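Local coordinates for protein alpha-2,3-sialyltransferase (Campylobacter jejuni, PDB 2P2V) that probably transfers sialic acid from a CMP-sialic acid donor to an acceptor sugar as an alpha-2,3-sialyltransferase, this chain holding its glycosyltransferase part, at residues A[96-101]-A[151-156]. Residues are numbered along the deposited sequence; the frame is centred on the assembly and turned at random.
With CSF (cytidine-5'-monophosphate-3-fluoro-N-acetyl-neuraminic acid), chain O.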
loop_
_atom_site.group_PDB
_atom_site.type_symbol
_atom_site.label_atom_id
_atom_site.label_comp_id
_atom_site.label_asym_id
_atom_site.label_seq_id
_atom_site.Cartn_x
_atom_site.Cartn_y
_atom_site.Cartn_z
ATOM N N CYS A 96 9.838 -12.431 -15.000
ATOM C CA CYS A 96 9.021 -13.539 -14.511
ATOM C C CYS A 96 7.680 -13.461 -15.213
ATOM O O CYS A 96 6.984 -12.427 -15.123
ATOM C CB CYS A 96 8.872 -13.399 -12.997
ATOM S SG CYS A 96 8.039 -14.870 -12.368
ATOM N N SER A 97 7.367 -14.461 -16.025
ATOM C CA SER A 97 6.117 -14.542 -16.789
ATOM C C SER A 97 4.894 -14.738 -15.876
ATOM O O SER A 97 4.589 -15.866 -15.394
ATOM C CB SER A 97 6.214 -15.669 -17.793
ATOM O OG SER A 97 7.398 -15.609 -18.570
ATOM N N THR A 98 4.200 -13.634 -15.601
ATOM C CA THR A 98 3.199 -13.577 -14.562
ATOM C C THR A 98 1.891 -12.986 -15.073
ATOM O O THR A 98 1.896 -12.195 -16.014
ATOM C CB THR A 98 3.712 -12.689 -13.362
ATOM O OG1 THR A 98 4.400 -11.512 -13.857
ATOM C CG2 THR A 98 4.680 -13.513 -12.424
ATOM N N PHE A 99 0.790 -13.291 -14.411
ATOM C CA PHE A 99 -0.519 -12.781 -14.791
ATOM C C PHE A 99 -1.161 -11.948 -13.691
ATOM O O PHE A 99 -2.190 -11.358 -13.945
ATOM C CB PHE A 99 -1.470 -13.954 -15.160
ATOM C CG PHE A 99 -0.999 -14.751 -16.350
ATOM C CD1 PHE A 99 -0.338 -15.966 -16.165
ATOM C CD2 PHE A 99 -1.111 -14.225 -17.656
ATOM C CE1 PHE A 99 0.166 -16.699 -17.239
ATOM C CE2 PHE A 99 -0.637 -14.963 -18.759
ATOM C CZ PHE A 99 0.018 -16.218 -18.534
ATOM N N ASN A 100 -0.636 -11.988 -12.436
ATOM C CA ASN A 100 -1.236 -11.370 -11.270
ATOM C C ASN A 100 -2.664 -11.937 -11.030
ATOM O O ASN A 100 -3.688 -11.226 -11.031
ATOM C CB ASN A 100 -1.296 -9.823 -11.401
ATOM C CG ASN A 100 -1.645 -9.117 -10.119
ATOM O OD1 ASN A 100 -1.562 -9.686 -9.035
ATOM N ND2 ASN A 100 -2.043 -7.794 -10.234
ATOM N N LEU A 101 -2.719 -13.271 -10.854
ATOM C CA LEU A 101 -3.923 -13.953 -10.480
ATOM C C LEU A 101 -3.523 -14.853 -9.308
ATOM O O LEU A 101 -2.504 -15.521 -9.382
ATOM C CB LEU A 101 -4.406 -14.842 -11.631
ATOM C CG LEU A 101 -4.989 -14.043 -12.815
ATOM C CD1 LEU A 101 -5.266 -14.898 -13.985
ATOM C CD2 LEU A 101 -6.259 -13.457 -12.294
ATOM N N GLY A 151 5.620 -18.654 -25.384
ATOM C CA GLY A 151 5.846 -18.008 -26.701
ATOM C C GLY A 151 4.919 -16.852 -26.977
ATOM O O GLY A 151 5.373 -15.767 -27.364
ATOM N N VAL A 152 3.636 -17.082 -26.805
ATOM C CA VAL A 152 2.581 -16.082 -26.874
ATOM C C VAL A 152 2.782 -14.993 -25.842
ATOM O O VAL A 152 2.683 -13.848 -26.154
ATOM C CB VAL A 152 1.156 -16.698 -26.739
ATOM C CG1 VAL A 152 0.021 -15.673 -26.923
ATOM C CG2 VAL A 152 0.964 -17.828 -27.742
ATOM N N TYR A 153 3.118 -15.353 -24.593
ATOM C CA TYR A 153 3.344 -14.339 -23.565
ATOM C C TYR A 153 4.441 -13.374 -23.979
ATOM O O TYR A 153 4.286 -12.160 -23.836
ATOM C CB TYR A 153 3.727 -15.065 -22.229
ATOM C CG TYR A 153 3.748 -14.166 -21.028
ATOM C CD1 TYR A 153 2.652 -14.103 -20.177
ATOM C CD2 TYR A 153 4.869 -13.393 -20.738
ATOM C CE1 TYR A 153 2.687 -13.243 -19.094
ATOM C CE2 TYR A 153 4.905 -12.529 -19.665
ATOM C CZ TYR A 153 3.819 -12.498 -18.839
ATOM O OH TYR A 153 3.837 -11.671 -17.752
ATOM N N MET A 154 5.547 -13.916 -24.487
ATOM C CA MET A 154 6.673 -13.112 -24.935
ATOM C C MET A 154 6.251 -12.168 -26.072
ATOM O O MET A 154 6.761 -11.016 -26.147
ATOM C CB MET A 154 7.837 -13.991 -25.415
ATOM C CG MET A 154 8.595 -14.678 -24.224
ATOM S SD MET A 154 10.110 -15.462 -24.787
ATOM C CE MET A 154 9.393 -16.804 -25.655
ATOM N N CYS A 155 5.364 -12.646 -26.937
ATOM C CA CYS A 155 4.818 -11.737 -28.024
ATOM C C CYS A 155 4.065 -10.537 -27.441
ATOM O O CYS A 155 4.248 -9.389 -27.875
ATOM C CB CYS A 155 3.881 -12.516 -28.954
ATOM S SG CYS A 155 4.744 -13.693 -30.004
ATOM N N ALA A 156 3.212 -10.803 -26.457
ATOM C CA ALA A 156 2.453 -9.768 -25.763
ATOM C C ALA A 156 3.415 -8.788 -25.116
ATOM O O ALA A 156 3.268 -7.555 -25.221
ATOM C CB ALA A 156 1.411 -10.446 -24.697
HETATM C C5A CSF O . 5.552 -26.390 -19.313
HETATM C C4A CSF O . 4.902 -26.273 -20.687
HETATM C C2A CSF O . 5.988 -23.976 -21.025
HETATM O O6A CSF O . 6.655 -24.233 -19.770
HETATM C C6A CSF O . 6.875 -25.604 -19.346
HETATM C C3A CSF O . 4.706 -24.805 -21.095
HETATM O O4A CSF O . 3.614 -26.870 -20.639
HETATM N N5A CSF O . 5.824 -27.828 -19.099
HETATM C C7A CSF O . 7.542 -25.544 -17.977
HETATM C C8A CSF O . 8.829 -24.730 -18.036
HETATM C C9A CSF O . 9.470 -24.566 -16.642
HETATM O O9A CSF O . 10.749 -23.892 -16.717
HETATM O O8A CSF O . 9.730 -25.354 -19.004
HETATM O O7A CSF O . 6.598 -25.015 -17.028
HETATM C C1A CSF O . 5.532 -22.525 -21.075
HETATM O OBA CSF O . 4.715 -22.223 -21.990
HETATM O OAA CSF O . 5.989 -21.715 -20.223
HETATM O O1A CSF O . 6.788 -24.145 -22.219
HETATM O O2A CSF O . 7.768 -26.335 -22.820
HETATM N N1 CSF O . 7.172 -24.883 -27.565
HETATM C C2 CSF O . 6.304 -25.378 -28.585
HETATM N N3 CSF O . 6.349 -26.691 -28.958
HETATM C C4 CSF O . 7.239 -27.524 -28.374
HETATM C C5 CSF O . 8.102 -27.057 -27.373
HETATM C C6 CSF O . 8.054 -25.721 -26.984
HETATM C "C3'" CSF O . 6.434 -22.767 -25.027
HETATM C "C2'" CSF O . 5.880 -23.030 -26.414
HETATM C "C1'" CSF O . 7.129 -23.453 -27.187
HETATM O "O4'" CSF O . 8.301 -23.087 -26.425
HETATM C "C4'" CSF O . 7.908 -22.433 -25.218
HETATM P PA CSF O . 8.192 -24.932 -22.462
HETATM O "O5'" CSF O . 8.750 -24.266 -23.836
HETATM C "C5'" CSF O . 8.793 -22.856 -24.047
HETATM O "O3'" CSF O . 5.791 -21.644 -24.433
HETATM O "O2'" CSF O . 5.324 -21.807 -26.970
HETATM N N4 CSF O . 7.308 -28.841 -28.740
HETATM O O2 CSF O . 5.466 -24.594 -29.112
HETATM O O3A CSF O . 9.239 -24.645 -21.425
HETATM C C10 CSF O . 5.746 -28.292 -17.840
HETATM O O10 CSF O . 5.480 -27.578 -16.862
HETATM C C11 CSF O . 6.028 -29.769 -17.682
HETATM F F3A CSF O . 3.793 -24.203 -20.259
#
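A single side chain, Tyr153, makes every close contact between helix segment 151-156 and segment 96-101, in the loop after strand 90-96, and it meets three successive residues there in three different ways; all the touching residues are buried. Its hydroxyl donates a hydrogen bond to the backbone carbonyl of Thr98, with Tyr153 OH 2.7 Å from Thr98 O; the donor lies in the carbonyl plane, on a lone pair, and the acceptor is itself near the plane of the tyrosine ring. The amide of the same residue is close as well, Thr98 N standing 2.9 Å from Tyr153 OH. Ser97 lies over one face of the ring, its CB 4.0 Å from the centroid in a CH-pi contact. Phe99 meets an edge instead: Tyr153 CD1 comes within 3.7 Å of Phe99 CE2, and the two planes stand at 88° in an offset T-shaped pair with the tyrosine edge toward the phenylalanine face. A chi1 of -170°, which sets CG of Tyr153 opposite the backbone N, carries the ring away from the helix to the loop.

The loop carries further hydrogen bonds. Thr98 OG1 donates to Cys96 O at 3.0 Å, from above the carbonyl plane, and is also hydrogen-bonded to the backbone N of Tyr124, while Glu105 accepts the amide of Phe99. On the helix, two residues before the tyrosine, Gly151 N donates to O3' of the CSF ribose over 3.1 Å, so the N-terminal end of this helix both lines the pocket of the CMP-sialic acid analogue, on its nucleotide side, and packs on a loop at the C-terminal end of a strand of the parallel sheet. The hydroxyl's bond to Thr98 O, with Ser97 and Phe99 against the ring, probably fixes the orientation of the buried phenol.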